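Local coordinates for protein dihydrodipicolinate synthase (Bacillus clausii KSM-K16, PDB 3E96) that probably acts as a 4-hydroxy-tetrahydrodipicolinate synthase of the DapA family, a TIM-barrel lyase expected to bind pyruvate as a Schiff base, at residues 113-118 with 127-132; 140-145 with 161-166. All blocks are in the same frame, centred on the assembly; numbering follows the deposited sequence.

Contact 1 (113-118 with 127-132)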
loop_
_atom_site.group_PDB
_atom_site.type_symbol
_atom_site.label_atom_id
_atom_site.label_comp_id
_atom_site.label_asym_id
_atom_site.label_seq_id
_atom_site.Cartn_x
_atom_site.Cartn_y
_atom_site.Cartn_z
ATOM N N HIS B 113 5.730 9.078 2.993
ATOM C CA HIS B 113 4.493 8.346 3.232
ATOM C C HIS B 113 4.794 7.147 4.110
ATOM O O HIS B 113 5.940 6.714 4.211
ATOM C CB HIS B 113 3.907 7.826 1.916
ATOM C CG HIS B 113 3.169 8.860 1.129
ATOM N ND1 HIS B 113 1.890 9.261 1.446
ATOM C CD2 HIS B 113 3.538 9.590 0.050
ATOM C CE1 HIS B 113 1.501 10.195 0.595
ATOM N NE2 HIS B 113 2.483 10.413 -0.262
ATOM N N MET B 114 3.759 6.618 4.752
ATOM C CA MET B 114 3.924 5.428 5.569
ATOM C C MET B 114 4.213 4.345 4.533
ATOM O O MET B 114 3.557 4.294 3.494
ATOM C CB MET B 114 2.618 5.109 6.306
ATOM C CG MET B 114 2.713 3.955 7.302
ATOM S SD MET B 114 3.626 4.404 8.811
ATOM C CE MET B 114 4.055 2.680 9.486
ATOM N N PRO B 115 5.206 3.478 4.783
ATOM C CA PRO B 115 5.481 2.435 3.788
ATOM C C PRO B 115 4.237 1.573 3.542
ATOM O O PRO B 115 3.489 1.281 4.476
ATOM C CB PRO B 115 6.641 1.654 4.415
ATOM C CG PRO B 115 6.464 1.888 5.905
ATOM C CD PRO B 115 6.092 3.349 5.951
ATOM N N ILE B 116 4.009 1.176 2.292
ATOM C CA ILE B 116 2.837 0.364 1.984
ATOM C C ILE B 116 3.079 -1.142 1.983
ATOM O O ILE B 116 2.187 -1.913 1.632
ATOM C CB ILE B 116 2.183 0.781 0.629
ATOM C CG1 ILE B 116 3.249 0.996 -0.451
ATOM C CG2 ILE B 116 1.362 2.050 0.824
ATOM C CD1 ILE B 116 3.981 -0.261 -0.875
ATOM N N HIS B 117 4.273 -1.566 2.389
ATOM C CA HIS B 117 4.586 -2.996 2.430
ATOM C C HIS B 117 3.586 -3.713 3.337
ATOM O O HIS B 117 3.264 -3.221 4.418
ATOM C CB HIS B 117 5.998 -3.222 2.986
ATOM C CG HIS B 117 7.057 -2.388 2.336
ATOM N ND1 HIS B 117 7.013 -1.011 2.313
ATOM C CD2 HIS B 117 8.217 -2.736 1.727
ATOM C CE1 HIS B 117 8.097 -0.545 1.722
ATOM N NE2 HIS B 117 8.846 -1.571 1.357
ATOM N N PRO B 118 3.081 -4.888 2.917
ATOM C CA PRO B 118 2.122 -5.608 3.762
ATOM C C PRO B 118 2.745 -6.096 5.069
ATOM O O PRO B 118 2.040 -6.358 6.046
ATOM C CB PRO B 118 1.673 -6.766 2.873
ATOM C CG PRO B 118 2.860 -7.003 1.996
ATOM C CD PRO B 118 3.287 -5.599 1.643
ATOM N N ALA B 127 13.995 2.007 10.826
ATOM C CA ALA B 127 15.091 1.964 9.866
ATOM C C ALA B 127 14.661 2.536 8.519
ATOM O O ALA B 127 15.415 3.266 7.875
ATOM C CB ALA B 127 15.579 0.525 9.692
ATOM N N TYR B 128 13.446 2.200 8.095
ATOM C CA TYR B 128 12.928 2.692 6.823
ATOM C C TYR B 128 13.005 4.215 6.758
ATOM O O TYR B 128 13.611 4.776 5.846
ATOM C CB TYR B 128 11.473 2.249 6.633
ATOM C CG TYR B 128 10.856 2.755 5.348
ATOM C CD1 TYR B 128 11.172 2.174 4.120
ATOM C CD2 TYR B 128 9.980 3.840 5.356
ATOM C CE1 TYR B 128 10.633 2.664 2.928
ATOM C CE2 TYR B 128 9.436 4.337 4.178
ATOM C CZ TYR B 128 9.765 3.747 2.968
ATOM O OH TYR B 128 9.231 4.250 1.805
ATOM N N PHE B 129 12.391 4.881 7.730
ATOM C CA PHE B 129 12.397 6.337 7.761
ATOM C C PHE B 129 13.802 6.897 7.975
ATOM O O PHE B 129 14.217 7.839 7.297
ATOM C CB PHE B 129 11.464 6.850 8.860
ATOM C CG PHE B 129 9.999 6.679 8.544
ATOM C CD1 PHE B 129 9.462 7.205 7.370
ATOM C CD2 PHE B 129 9.155 6.022 9.432
ATOM C CE1 PHE B 129 8.095 7.082 7.084
ATOM C CE2 PHE B 129 7.789 5.891 9.159
ATOM C CZ PHE B 129 7.262 6.426 7.980
ATOM N N ARG B 130 14.532 6.316 8.921
ATOM C CA ARG B 130 15.882 6.789 9.205
ATOM C C ARG B 130 16.780 6.749 7.974
ATOM O O ARG B 130 17.449 7.732 7.665
ATOM C CB ARG B 130 16.520 5.954 10.311
ATOM C CG ARG B 130 17.919 6.416 10.687
ATOM C CD ARG B 130 18.687 5.269 11.306
ATOM N NE ARG B 130 18.732 4.134 10.387
ATOM C CZ ARG B 130 19.126 2.913 10.727
ATOM N NH1 ARG B 130 19.512 2.665 11.971
ATOM N NH2 ARG B 130 19.122 1.939 9.826
ATOM N N ASP B 131 16.794 5.617 7.273
ATOM C CA ASP B 131 17.638 5.470 6.088
ATOM C C ASP B 131 17.360 6.529 5.030
ATOM O O ASP B 131 18.286 7.087 4.439
ATOM C CB ASP B 131 17.466 4.083 5.462
ATOM C CG ASP B 131 18.059 2.975 6.314
ATOM O OD1 ASP B 131 18.821 3.280 7.256
ATOM O OD2 ASP B 131 17.768 1.794 6.028
ATOM N N ILE B 132 16.084 6.801 4.784
ATOM C CA ILE B 132 15.700 7.795 3.789
ATOM C C ILE B 132 16.090 9.209 4.210
ATOM O O ILE B 132 16.627 9.979 3.412
ATOM C CB ILE B 132 14.179 7.739 3.525
ATOM C CG1 ILE B 132 13.825 6.394 2.882
ATOM C CG2 ILE B 132 13.750 8.914 2.642
ATOM C CD1 ILE B 132 12.335 6.103 2.825
HETATM O O HOH W 1 6.751 5.325 2.069
#
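P115 lies over one face of the Y128 ring in a CH-pi contact: its CB stands 4.0 Å from the ring centroid, 15° off the normal. The opposite face of that ring is covered by CD1 of I132, one helical turn on. The Y128 side chain extends from helix 122-136 so that its ring lies between the two. H117 turns the edge of its imidazole toward the phenol face in an offset edge-to-face pair, centroids 5.9 Å apart and planes at 73°. F129 leaves the helix with CG beside the backbone N and anti to the carbonyl carbon (chi1 -72°), which brings its ring rim to the chain at H113-P115. There F129 CE1 approaches H113 O near the ring plane, at 3.6 Å, and F129 CZ touches P115 CD. SD of M114 meets the same rim, 4.2 Å from F129 CZ, as a Met-aromatic contact made at the edge. No direct hydrogen bond crosses; one water donates to H113 O and to Y128 OH, 2.7 Å from each. Y128 OH also hydrogen-bonds to Y90 O. The chemistry is thus largely apolar and aromatic, so the loop after strand 109-112 meets its own helix through ring faces and edges and one water bridge.

Contact 2 (140-145 with 161-166); sequences SLVYFK and QNLVGV
S140 opens the pairing with V164 and N162: its N gives a 2.7 Å hydrogen bond to N162 O, and its O takes one of 2.9 Å from V164 N, both donors lying nearly in line with the carbonyl they meet. S140 O is also approached by L163 CD1, and V164 CG2 lies 3.4 Å from S140 O. Parallel pairing then slips by one residue, from S140 with L163 to L141 with G165, a beta bulge that sets V164 apart. L141 CG, anti to its carbonyl carbon (chi1 -70°), brings the side chain along G165, and L141 CD1 ends 3.8 Å from V164 CG2. The absence of a side chain at G165 lets L141 lie close to the backbone there. L141 CA also makes a CA-H...O contact with G165 O. V142 N binds that same oxygen at 3.3 Å, with the donor tilted 25° from the carbonyl plane. The two methyls of V142 part company: CG1 touches L163 CD1, the two side chains crossing at about a right angle, whereas V142 CG2, between its N and carbonyl carbon, packs 3.8 Å from V166 CG2. Y143, the predicted proton donor/acceptor, points away from 161-166, and its OH is hydrogen-bonded to G194 O. F144 adds a slight contact, its CB against V166 CG1, before its ring leads off. The strands run parallel at 29° as neighbouring staves of the TIM barrel, joined by a beta-alpha-beta crossover through helix 152-157. S140, V142, L163 and V166 share the face turned to the outer helices: I133 and F129 of helix 122-136 cover S140, L163 and V142, and L154 and L157 of helix 152-157 cover V142 and L163. Strand 109-112 pairs with L141 and Y143 along the other edge.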
loop_
_atom_site.group_PDB
_atom_site.type_symbol
_atom_site.label_atom_id
_atom_site.label_comp_id
_atom_site.label_asym_id
_atom_site.label_seq_id
_atom_site.Cartn_x
_atom_site.Cartn_y
_atom_site.Cartn_z
ATOM N N SER B 140 12.638 16.718 6.306
ATOM C CA SER B 140 11.676 15.644 6.089
ATOM C C SER B 140 10.584 15.557 7.142
ATOM O O SER B 140 10.801 15.884 8.309
ATOM C CB SER B 140 12.394 14.286 6.073
ATOM O OG SER B 140 13.492 14.266 5.181
ATOM N N LEU B 141 9.410 15.111 6.707
ATOM C CA LEU B 141 8.284 14.875 7.601
ATOM C C LEU B 141 7.942 13.411 7.369
ATOM O O LEU B 141 8.263 12.857 6.314
ATOM C CB LEU B 141 7.059 15.714 7.236
ATOM C CG LEU B 141 7.086 17.221 7.465
ATOM C CD1 LEU B 141 7.856 17.901 6.345
ATOM C CD2 LEU B 141 5.659 17.736 7.510
ATOM N N VAL B 142 7.314 12.778 8.351
ATOM C CA VAL B 142 6.904 11.390 8.195
ATOM C C VAL B 142 5.403 11.300 8.454
ATOM O O VAL B 142 4.873 12.000 9.327
ATOM C CB VAL B 142 7.643 10.446 9.177
ATOM C CG1 VAL B 142 9.151 10.509 8.932
ATOM C CG2 VAL B 142 7.314 10.819 10.604
ATOM N N TYR B 143 4.722 10.466 7.672
ATOM C CA TYR B 143 3.286 10.258 7.824
ATOM C C TYR B 143 3.175 8.945 8.597
ATOM O O TYR B 143 3.436 7.870 8.059
ATOM C CB TYR B 143 2.601 10.125 6.458
ATOM C CG TYR B 143 1.105 10.353 6.529
ATOM C CD1 TYR B 143 0.579 11.648 6.548
ATOM C CD2 TYR B 143 0.219 9.283 6.621
ATOM C CE1 TYR B 143 -0.797 11.869 6.657
ATOM C CE2 TYR B 143 -1.156 9.491 6.731
ATOM C CZ TYR B 143 -1.657 10.785 6.749
ATOM O OH TYR B 143 -3.014 10.994 6.864
ATOM N N PHE B 144 2.789 9.053 9.862
ATOM C CA PHE B 144 2.696 7.918 10.780
ATOM C C PHE B 144 1.224 7.544 10.973
ATOM O O PHE B 144 0.490 8.256 11.657
ATOM C CB PHE B 144 3.317 8.353 12.110
ATOM C CG PHE B 144 3.776 7.225 12.981
ATOM C CD1 PHE B 144 4.937 6.524 12.676
ATOM C CD2 PHE B 144 3.059 6.881 14.120
ATOM C CE1 PHE B 144 5.383 5.494 13.500
ATOM C CE2 PHE B 144 3.491 5.853 14.951
ATOM C CZ PHE B 144 4.661 5.156 14.638
ATOM N N LYS B 145 0.797 6.424 10.391
ATOM C CA LYS B 145 -0.609 6.043 10.480
ATOM C C LYS B 145 -0.974 4.604 10.827
ATOM O O LYS B 145 -2.157 4.267 10.832
ATOM C CB LYS B 145 -1.311 6.401 9.169
ATOM C CG LYS B 145 -0.905 5.524 7.995
ATOM C CD LYS B 145 -1.797 5.819 6.799
ATOM C CE LYS B 145 -1.589 4.831 5.675
ATOM N NZ LYS B 145 -2.568 5.083 4.572
ATOM N N GLN B 161 18.390 15.488 12.867
ATOM C CA GLN B 161 18.370 16.911 12.561
ATOM C C GLN B 161 17.387 17.284 11.458
ATOM O O GLN B 161 16.735 18.325 11.525
ATOM C CB GLN B 161 19.773 17.376 12.164
ATOM C CG GLN B 161 20.688 17.592 13.351
ATOM C CD GLN B 161 20.262 18.781 14.192
ATOM O OE1 GLN B 161 20.663 18.914 15.348
ATOM N NE2 GLN B 161 19.452 19.659 13.608
ATOM N N ASN B 162 17.273 16.435 10.443
ATOM C CA ASN B 162 16.380 16.737 9.338
ATOM C C ASN B 162 14.928 16.306 9.487
ATOM O O ASN B 162 14.135 16.489 8.568
ATOM C CB ASN B 162 16.975 16.199 8.039
ATOM C CG ASN B 162 18.117 17.059 7.540
ATOM O OD1 ASN B 162 19.151 16.555 7.101
ATOM N ND2 ASN B 162 17.931 18.374 7.602
ATOM N N LEU B 163 14.571 15.724 10.629
ATOM C CA LEU B 163 13.173 15.359 10.842
ATOM C C LEU B 163 12.566 16.634 11.421
ATOM O O LEU B 163 12.814 16.980 12.582
ATOM C CB LEU B 163 13.031 14.207 11.842
ATOM C CG LEU B 163 11.570 13.813 12.105
ATOM C CD1 LEU B 163 10.955 13.252 10.828
ATOM C CD2 LEU B 163 11.491 12.789 13.215
ATOM N N VAL B 164 11.788 17.343 10.608
ATOM C CA VAL B 164 11.198 18.600 11.047
ATOM C C VAL B 164 9.742 18.513 11.466
ATOM O O VAL B 164 9.200 19.465 12.026
ATOM C CB VAL B 164 11.326 19.689 9.951
ATOM C CG1 VAL B 164 12.790 19.929 9.634
ATOM C CG2 VAL B 164 10.577 19.267 8.696
ATOM N N GLY B 165 9.105 17.383 11.195
ATOM C CA GLY B 165 7.714 17.253 11.572
ATOM C C GLY B 165 7.146 15.866 11.410
ATOM O O GLY B 165 7.703 15.016 10.717
ATOM N N VAL B 166 6.021 15.640 12.070
ATOM C CA VAL B 166 5.349 14.359 12.003
ATOM C C VAL B 166 3.867 14.591 11.759
ATOM O O VAL B 166 3.225 15.348 12.485
ATOM C CB VAL B 166 5.486 13.574 13.330
ATOM C CG1 VAL B 166 4.615 12.321 13.287
ATOM C CG2 VAL B 166 6.942 13.203 13.577
#

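In the fold
Following the chain, strand 109-112 runs into the loop of contact 1, which closes when helix 122-136 folds back against 113-118. The same helix leads into strand 140-144, where contact 2 begins; it closes after helix 152-157, when 161-166 comes alongside. The two contacts are therefore in series, neither nested nor crossed. Among the places where they touch, F129 CD1 packs 3.7 Å from V142 CG1 and M114 CB lies 3.4 Å from Y143 O. Contact 1 ties the loop after strand 109-112 to helix 122-136, and contact 2 joins strands 140-144 and 163-168. Y143, predicted as catalytic, lies in contact 2, and K167, also predicted, follows 161-166 on the same strand. H117 and P118 pack on the second subunit.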